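Local coordinates for angiopoietin-related protein 3 (PDB 6EUA) that raises plasma triglycerides by inhibiting lipoprotein lipase and, through the fibrinogen-like domain described here, mediates endothelial cell adhesion, at residues Asn108-Glu113 with Thr133-Asn138; Glu122-Leu127 with Asp145-Thr150. One frame throughout, in Å; residues are numbered along the deposited sequence.

Contact 1 (Asn108-Glu113 with Thr133-Asn138); sequences NKHYIE and TGNVPN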
ATOM      1  N   ASN A 108     -15.960   7.063 -16.166  1.00 65.12           N
ATOM      2  CA  ASN A 108     -15.899   6.076 -17.231  1.00 56.80           C
ATOM      3  C   ASN A 108     -14.452   5.672 -17.481  1.00 49.44           C
ATOM      4  O   ASN A 108     -13.533   6.490 -17.381  1.00 46.01           O
ATOM      5  CB  ASN A 108     -16.505   6.614 -18.525  1.00 55.81           C
ATOM      6  CG  ASN A 108     -17.962   6.988 -18.387  1.00 64.76           C
ATOM      7  OD1 ASN A 108     -18.460   7.253 -17.290  1.00 72.85           O
ATOM      8  ND2 ASN A 108     -18.659   7.016 -19.515  1.00 60.75           N
ATOM      9  N   LYS A 109     -14.254   4.403 -17.822  1.00 55.72           N
ATOM     10  CA  LYS A 109     -12.930   3.842 -18.046  1.00 57.56           C
ATOM     11  C   LYS A 109     -12.689   3.639 -19.535  1.00 55.99           C
ATOM     12  O   LYS A 109     -13.510   3.026 -20.224  1.00 57.68           O
ATOM     13  CB  LYS A 109     -12.768   2.514 -17.308  1.00 63.64           C
ATOM     14  CG  LYS A 109     -12.806   2.644 -15.799  1.00 74.18           C
ATOM     15  CD  LYS A 109     -12.229   1.409 -15.122  1.00 77.83           C
ATOM     16  CE  LYS A 109     -13.263   0.282 -15.034  1.00 78.39           C
ATOM     17  NZ  LYS A 109     -13.387  -0.514 -16.296  1.00 73.11           N
ATOM     18  N   HIS A 110     -11.560   4.145 -20.016  1.00 49.32           N
ATOM     19  CA  HIS A 110     -11.089   3.929 -21.378  1.00 46.09           C
ATOM     20  C   HIS A 110      -9.728   3.245 -21.335  1.00 47.60           C
ATOM     21  O   HIS A 110      -8.922   3.514 -20.442  1.00 40.07           O
ATOM     22  CB  HIS A 110     -10.973   5.255 -22.138  1.00 42.72           C
ATOM     23  CG  HIS A 110     -12.240   6.051 -22.161  1.00 60.43           C
ATOM     24  ND1 HIS A 110     -12.491   7.077 -21.274  1.00 61.78           N
ATOM     25  CD2 HIS A 110     -13.328   5.972 -22.963  1.00 64.25           C
ATOM     26  CE1 HIS A 110     -13.679   7.597 -21.533  1.00 63.47           C
ATOM     27  NE2 HIS A 110     -14.206   6.945 -22.553  1.00 65.64           N
ATOM     28  N   TYR A 111      -9.465   2.370 -22.302  1.00 45.87           N
ATOM     29  CA  TYR A 111      -8.158   1.741 -22.426  1.00 35.84           C
ATOM     30  C   TYR A 111      -7.741   1.710 -23.887  1.00 40.42           C
ATOM     31  O   TYR A 111      -8.575   1.748 -24.798  1.00 46.46           O
ATOM     32  CB  TYR A 111      -8.142   0.311 -21.862  1.00 34.67           C
ATOM     33  CG  TYR A 111      -8.750  -0.703 -22.808  1.00 51.59           C
ATOM     34  CD1 TYR A 111      -7.950  -1.500 -23.623  1.00 59.30           C
ATOM     35  CD2 TYR A 111     -10.131  -0.847 -22.904  1.00 53.72           C
ATOM     36  CE1 TYR A 111      -8.512  -2.418 -24.499  1.00 62.66           C
ATOM     37  CE2 TYR A 111     -10.697  -1.760 -23.778  1.00 59.93           C
ATOM     38  CZ  TYR A 111      -9.883  -2.542 -24.571  1.00 65.32           C
ATOM     39  OH  TYR A 111     -10.437  -3.453 -25.440  1.00 72.24           O
ATOM     40  N   ILE A 112      -6.431   1.623 -24.098  1.00 35.24           N
ATOM     41  CA  ILE A 112      -5.888   1.384 -25.427  1.00 34.18           C
ATOM     42  C   ILE A 112      -4.569   0.646 -25.272  1.00 39.16           C
ATOM     43  O   ILE A 112      -3.797   0.902 -24.341  1.00 36.55           O
ATOM     44  CB  ILE A 112      -5.749   2.701 -26.228  1.00 36.71           C
ATOM     45  CG1 ILE A 112      -5.100   2.451 -27.592  1.00 36.60           C
ATOM     46  CG2 ILE A 112      -5.039   3.773 -25.427  1.00 40.28           C
ATOM     47  CD1 ILE A 112      -5.164   3.672 -28.525  1.00 37.94           C
ATOM     48  N   GLU A 113      -4.335  -0.306 -26.167  1.00 41.60           N
ATOM     49  CA  GLU A 113      -3.118  -1.098 -26.151  1.00 35.91           C
ATOM     50  C   GLU A 113      -2.330  -0.843 -27.426  1.00 37.22           C
ATOM     51  O   GLU A 113      -2.905  -0.621 -28.497  1.00 36.84           O
ATOM     52  CB  GLU A 113      -3.428  -2.586 -25.986  1.00 38.58           C
ATOM     53  CG  GLU A 113      -4.053  -2.907 -24.644  1.00 54.56           C
ATOM     54  CD  GLU A 113      -4.019  -4.384 -24.301  1.00 61.98           C
ATOM     55  OE1 GLU A 113      -3.400  -5.160 -25.062  1.00 66.47           O
ATOM     56  OE2 GLU A 113      -4.625  -4.768 -23.275  1.00 62.31           O
ATOM     57  N   THR A 133      -5.574  -2.566 -29.938  1.00 45.80           N
ATOM     58  CA  THR A 133      -6.978  -2.550 -29.538  1.00 52.69           C
ATOM     59  C   THR A 133      -7.231  -1.373 -28.603  1.00 44.23           C
ATOM     60  O   THR A 133      -6.304  -0.690 -28.156  1.00 41.87           O
ATOM     61  CB  THR A 133      -7.401  -3.862 -28.844  1.00 53.29           C
ATOM     62  OG1 THR A 133      -6.718  -3.992 -27.586  1.00 49.61           O
ATOM     63  CG2 THR A 133      -7.090  -5.070 -29.708  1.00 57.77           C
ATOM     64  N   GLY A 134      -8.500  -1.153 -28.307  1.00 43.07           N
ATOM     65  CA  GLY A 134      -8.925  -0.166 -27.334  1.00 46.34           C
ATOM     66  C   GLY A 134     -10.351   0.276 -27.582  1.00 49.17           C
ATOM     67  O   GLY A 134     -10.929   0.067 -28.648  1.00 51.17           O
ATOM     68  N   ASN A 135     -10.938   0.911 -26.565  1.00 48.07           N
ATOM     69  CA  ASN A 135     -12.266   1.511 -26.689  1.00 49.04           C
ATOM     70  C   ASN A 135     -12.209   3.034 -26.689  1.00 49.60           C
ATOM     71  O   ASN A 135     -13.241   3.693 -26.515  1.00 45.74           O
ATOM     72  CB  ASN A 135     -13.202   1.013 -25.582  1.00 42.62           C
ATOM     73  CG  ASN A 135     -12.663   1.275 -24.182  1.00 49.37           C
ATOM     74  OD1 ASN A 135     -11.867   2.190 -23.963  1.00 44.38           O
ATOM     75  ND2 ASN A 135     -13.102   0.462 -23.223  1.00 52.08           N
ATOM     76  N   VAL A 136     -11.020   3.601 -26.851  1.00 47.80           N
ATOM     77  CA  VAL A 136     -10.817   5.042 -26.954  1.00 50.42           C
ATOM     78  C   VAL A 136      -9.849   5.263 -28.112  1.00 53.03           C
ATOM     79  O   VAL A 136      -8.859   4.527 -28.248  1.00 48.18           O
ATOM     80  CB  VAL A 136     -10.316   5.636 -25.622  1.00 48.50           C
ATOM     81  CG1 VAL A 136      -8.845   5.292 -25.350  1.00 45.72           C
ATOM     82  CG2 VAL A 136     -10.538   7.137 -25.577  1.00 52.12           C
ATOM     83  N   PRO A 137     -10.115   6.217 -28.998  1.00 56.15           N
ATOM     84  CA  PRO A 137      -9.219   6.420 -30.139  1.00 59.23           C
ATOM     85  C   PRO A 137      -7.828   6.834 -29.682  1.00 56.40           C
ATOM     86  O   PRO A 137      -7.627   7.349 -28.580  1.00 58.66           O
ATOM     87  CB  PRO A 137      -9.901   7.532 -30.946  1.00 66.17           C
ATOM     88  CG  PRO A 137     -11.308   7.594 -30.434  1.00 66.11           C
ATOM     89  CD  PRO A 137     -11.249   7.153 -29.004  1.00 60.89           C
ATOM     90  N   ASN A 138      -6.856   6.576 -30.552  1.00 48.24           N
ATOM     91  CA  ASN A 138      -5.469   6.890 -30.262  1.00 47.61           C
ATOM     92  C   ASN A 138      -5.214   8.388 -30.385  1.00 47.47           C
ATOM     93  O   ASN A 138      -5.747   9.050 -31.278  1.00 49.83           O
ATOM     94  CB  ASN A 138      -4.552   6.126 -31.213  1.00 50.53           C
ATOM     95  CG  ASN A 138      -3.086   6.397 -30.950  1.00 45.52           C
ATOM     96  OD1 ASN A 138      -2.657   6.513 -29.806  1.00 43.37           O
ATOM     97  ND2 ASN A 138      -2.314   6.518 -32.014  1.00 50.80           N
TER
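H110 meets V136 where segment 133-138 leaves strand 127-134. Its CB lies 3.6 Å from V136 CB, and the two side chains cross at about a right angle. V136 CG2 approaches the imidazole obliquely. Y209 adds an edge-to-face contact to the same ring.

Y111 is held at both backbone polar atoms by N135. Y111 N donates to the side-chain atom N135 OD1 at 2.9 Å, tilted 29° from the amide's carbonyl plane. N135 N returns a bond to Y111 O. The phenol ring turns over the second strand because CG sits between the backbone N and the carbonyl carbon (chi1 79°). G134 CA lies under one face, 3.9 Å from the ring centroid, in a CH-pi contact. N135 ND2 comes within 3.3 Å of Y111 CD2, with the amide and ring planes 71° apart. With the phenol cut back to an alanine, G134 CA is likely to lose its CH-pi partner and N135 ND2 its close neighbour, opening a gap beside them.

I112 pairs with G134, CA to CA 3.9 Å. G134 has backbone angles that would jam a side chain against the preceding carbonyl. A CB there would also clash with Y111 O. I112 CD1 runs on to N138 CB, 3.7 Å away, and CG2 touches V136 CG1. The N138 amide is bonded elsewhere, to I140 and Y114.

E113 N donates to T133 O at 2.8 Å.

The contact closes the hairpin of strands 109-118 and 127-134 in the large antiparallel sheet of the fibrinogen C-terminal domain. Its chemistry implies a strand end where an asparagine side chain takes over from the backbone as acceptor, while glycine lets the two backbones come close.

Contact 2 (Glu122-Leu127 with Asp145-Thr150); sequences ETNYTL and DLVFST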
ATOM      1  N   GLU A 122      20.799   6.504 -24.955  1.00 43.68           N
ATOM      2  CA  GLU A 122      21.538   7.118 -26.059  1.00 55.58           C
ATOM      3  C   GLU A 122      20.609   7.637 -27.154  1.00 53.41           C
ATOM      4  O   GLU A 122      20.933   8.629 -27.821  1.00 53.21           O
ATOM      5  CB  GLU A 122      22.532   6.122 -26.647  1.00 63.64           C
ATOM      6  CG  GLU A 122      23.825   5.996 -25.867  1.00 77.36           C
ATOM      7  CD  GLU A 122      24.557   4.705 -26.178  1.00 87.99           C
ATOM      8  OE1 GLU A 122      24.098   3.640 -25.708  1.00 90.63           O
ATOM      9  OE2 GLU A 122      25.582   4.755 -26.893  1.00 91.93           O
ATOM     10  N   THR A 123      19.470   6.978 -27.371  1.00 43.50           N
ATOM     11  CA  THR A 123      18.445   7.472 -28.283  1.00 48.36           C
ATOM     12  C   THR A 123      17.467   8.427 -27.602  1.00 46.41           C
ATOM     13  O   THR A 123      16.430   8.755 -28.193  1.00 41.30           O
ATOM     14  CB  THR A 123      17.659   6.308 -28.901  1.00 45.91           C
ATOM     15  OG1 THR A 123      16.868   5.668 -27.888  1.00 42.80           O
ATOM     16  CG2 THR A 123      18.590   5.282 -29.548  1.00 41.04           C
ATOM     17  N   ASN A 124      17.779   8.887 -26.389  1.00 44.17           N
ATOM     18  CA  ASN A 124      16.820   9.618 -25.559  1.00 41.91           C
ATOM     19  C   ASN A 124      15.539   8.803 -25.386  1.00 42.24           C
ATOM     20  O   ASN A 124      14.426   9.334 -25.442  1.00 41.46           O
ATOM     21  CB  ASN A 124      16.511  11.007 -26.130  1.00 41.21           C
ATOM     22  CG  ASN A 124      17.670  11.974 -25.981  1.00 51.89           C
ATOM     23  OD1 ASN A 124      18.347  12.006 -24.948  1.00 55.87           O
ATOM     24  ND2 ASN A 124      17.910  12.767 -27.021  1.00 46.08           N
ATOM     25  N   TYR A 125      15.705   7.486 -25.217  1.00 41.57           N
ATOM     26  CA  TYR A 125      14.603   6.572 -24.906  1.00 41.05           C
ATOM     27  C   TYR A 125      13.494   6.647 -25.959  1.00 38.34           C
ATOM     28  O   TYR A 125      12.312   6.813 -25.644  1.00 32.16           O
ATOM     29  CB  TYR A 125      14.064   6.845 -23.497  1.00 37.69           C
ATOM     30  CG  TYR A 125      15.097   6.600 -22.417  1.00 41.69           C
ATOM     31  CD1 TYR A 125      15.533   5.313 -22.142  1.00 39.42           C
ATOM     32  CD2 TYR A 125      15.647   7.649 -21.687  1.00 43.23           C
ATOM     33  CE1 TYR A 125      16.469   5.071 -21.168  1.00 44.14           C
ATOM     34  CE2 TYR A 125      16.598   7.415 -20.700  1.00 36.74           C
ATOM     35  CZ  TYR A 125      17.004   6.118 -20.446  1.00 42.82           C
ATOM     36  OH  TYR A 125      17.945   5.838 -19.470  1.00 44.55           O
ATOM     37  N   THR A 126      13.887   6.512 -27.226  1.00 38.36           N
ATOM     38  CA  THR A 126      12.946   6.702 -28.324  1.00 33.56           C
ATOM     39  C   THR A 126      11.896   5.597 -28.343  1.00 38.02           C
ATOM     40  O   THR A 126      12.223   4.408 -28.286  1.00 44.20           O
ATOM     41  CB  THR A 126      13.693   6.749 -29.647  1.00 35.70           C
ATOM     42  OG1 THR A 126      14.597   7.859 -29.616  1.00 41.20           O
ATOM     43  CG2 THR A 126      12.720   6.936 -30.794  1.00 38.64           C
ATOM     44  N   LEU A 127      10.632   6.000 -28.428  1.00 34.40           N
ATOM     45  CA  LEU A 127       9.493   5.099 -28.360  1.00 36.61           C
ATOM     46  C   LEU A 127       8.839   4.972 -29.729  1.00 41.53           C
ATOM     47  O   LEU A 127       8.621   5.975 -30.411  1.00 45.62           O
ATOM     48  CB  LEU A 127       8.471   5.613 -27.350  1.00 37.08           C
ATOM     49  CG  LEU A 127       7.276   4.715 -27.072  1.00 35.18           C
ATOM     50  CD1 LEU A 127       7.750   3.564 -26.199  1.00 39.40           C
ATOM     51  CD2 LEU A 127       6.188   5.513 -26.372  1.00 34.17           C
ATOM     52  N   ASP A 145       9.152   7.602 -34.626  1.00 48.61           N
ATOM     53  CA  ASP A 145      10.123   7.637 -33.535  1.00 53.85           C
ATOM     54  C   ASP A 145       9.789   8.803 -32.609  1.00 47.57           C
ATOM     55  O   ASP A 145       9.896   9.968 -33.005  1.00 54.77           O
ATOM     56  CB  ASP A 145      11.542   7.768 -34.089  1.00 61.57           C
ATOM     57  CG  ASP A 145      11.999   6.521 -34.829  1.00 69.41           C
ATOM     58  OD1 ASP A 145      12.812   6.642 -35.771  1.00 75.30           O
ATOM     59  OD2 ASP A 145      11.540   5.419 -34.468  1.00 74.73           O
ATOM     60  N   LEU A 146       9.385   8.498 -31.378  1.00 36.66           N
ATOM     61  CA  LEU A 146       9.003   9.516 -30.405  1.00 37.78           C
ATOM     62  C   LEU A 146      10.114   9.706 -29.380  1.00 41.50           C
ATOM     63  O   LEU A 146      10.465   8.766 -28.664  1.00 42.35           O
ATOM     64  CB  LEU A 146       7.704   9.135 -29.701  1.00 38.92           C
ATOM     65  CG  LEU A 146       6.570   8.766 -30.647  1.00 42.51           C
ATOM     66  CD1 LEU A 146       5.501   8.036 -29.878  1.00 40.66           C
ATOM     67  CD2 LEU A 146       6.033  10.022 -31.302  1.00 43.72           C
ATOM     68  N   VAL A 147      10.617  10.930 -29.276  1.00 37.35           N
ATOM     69  CA  VAL A 147      11.753  11.257 -28.421  1.00 38.06           C
ATOM     70  C   VAL A 147      11.243  11.808 -27.094  1.00 40.71           C
ATOM     71  O   VAL A 147      10.366  12.682 -27.070  1.00 40.85           O
ATOM     72  CB  VAL A 147      12.675  12.275 -29.110  1.00 44.66           C
ATOM     73  CG1 VAL A 147      13.777  12.711 -28.166  1.00 58.14           C
ATOM     74  CG2 VAL A 147      13.239  11.689 -30.383  1.00 38.80           C
ATOM     75  N   PHE A 148      11.800  11.311 -25.991  1.00 34.13           N
ATOM     76  CA  PHE A 148      11.437  11.801 -24.667  1.00 33.52           C
ATOM     77  C   PHE A 148      12.137  13.116 -24.357  1.00 32.04           C
ATOM     78  O   PHE A 148      13.315  13.298 -24.673  1.00 35.49           O
ATOM     79  CB  PHE A 148      11.808  10.775 -23.603  1.00 33.14           C
ATOM     80  CG  PHE A 148      10.978  10.862 -22.357  1.00 33.81           C
ATOM     81  CD1 PHE A 148       9.757  10.194 -22.275  1.00 27.23           C
ATOM     82  CD2 PHE A 148      11.421  11.591 -21.260  1.00 28.14           C
ATOM     83  CE1 PHE A 148       8.988  10.248 -21.119  1.00 32.29           C
ATOM     84  CE2 PHE A 148      10.651  11.654 -20.097  1.00 28.38           C
ATOM     85  CZ  PHE A 148       9.440  10.972 -20.022  1.00 29.85           C
ATOM     86  N   SER A 149      11.411  14.023 -23.709  1.00 34.90           N
ATOM     87  CA  SER A 149      11.958  15.310 -23.312  1.00 36.34           C
ATOM     88  C   SER A 149      11.381  15.721 -21.965  1.00 38.07           C
ATOM     89  O   SER A 149      10.234  15.394 -21.643  1.00 33.13           O
ATOM     90  CB  SER A 149      11.656  16.386 -24.361  1.00 49.54           C
ATOM     91  OG  SER A 149      12.364  16.112 -25.558  1.00 63.04           O
ATOM     92  N   THR A 150      12.183  16.455 -21.192  1.00 38.04           N
ATOM     93  CA  THR A 150      11.770  17.057 -19.927  1.00 40.36           C
ATOM     94  C   THR A 150      11.983  18.571 -19.993  1.00 40.69           C
ATOM     95  O   THR A 150      12.477  19.101 -20.989  1.00 35.20           O
ATOM     96  CB  THR A 150      12.536  16.437 -18.755  1.00 41.00           C
ATOM     97  OG1 THR A 150      13.944  16.561 -18.991  1.00 42.25           O
ATOM     98  CG2 THR A 150      12.172  14.964 -18.602  1.00 33.24           C
TER
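The backbones of L127 and L146 form a single antiparallel hydrogen-bonded pair, with their CA atoms 4.9 Å apart. L127 N donates to L146 O at 2.8 Å, and L146 N donates back to L127 O. Further along, F148 N makes a weak bond to N124 O.

T126 sits between these bonds. Its CG2 lies anti to the backbone N and reaches D145 CB at 3.6 Å, the two side chains crossing at a slant. Its OG1 faces back to T123 O in a very short bond. T126 N is bonded to T123 OG1, an ST motif that ties the turn to itself. N124 CB rests on V147 CG1 at 3.8 Å. L146 CB packs against L127 O at 3.4 Å.

F148 presents its CB to N124 O, 3.5 Å away, but its ring leads off to meet W170 edge-to-face. Y125 also leads away; its OH bonds to E85 and K70, while its backbone O accepts from W170 NE1.

The arrangement is an isolated beta bridge. It fastens the connection between strands 109-118 and 127-134 to strand 147-149, which pairs with strand 169-171 in a small two-stranded sheet of the fibrinogen C-terminal fold.

Contact 1 and contact 2 lie at the two ends of strand 127-134. L127 of contact 2 begins this strand, and T133 and G134 of contact 1 end it. The contact centres are 24 Å apart. The nearest atoms are about 8 Å apart, and the two do not touch. Their segments alternate along the chain. The chain passes from 108-113 to 122-127, returns to 133-138, then comes back to 145-150. Contact 1 belongs to the edge hairpin of the large antiparallel sheet, whereas contact 2 links that hairpin's turn to the small sheet. I140 connects the surroundings, bonding N138 through its carbonyl and touching L146.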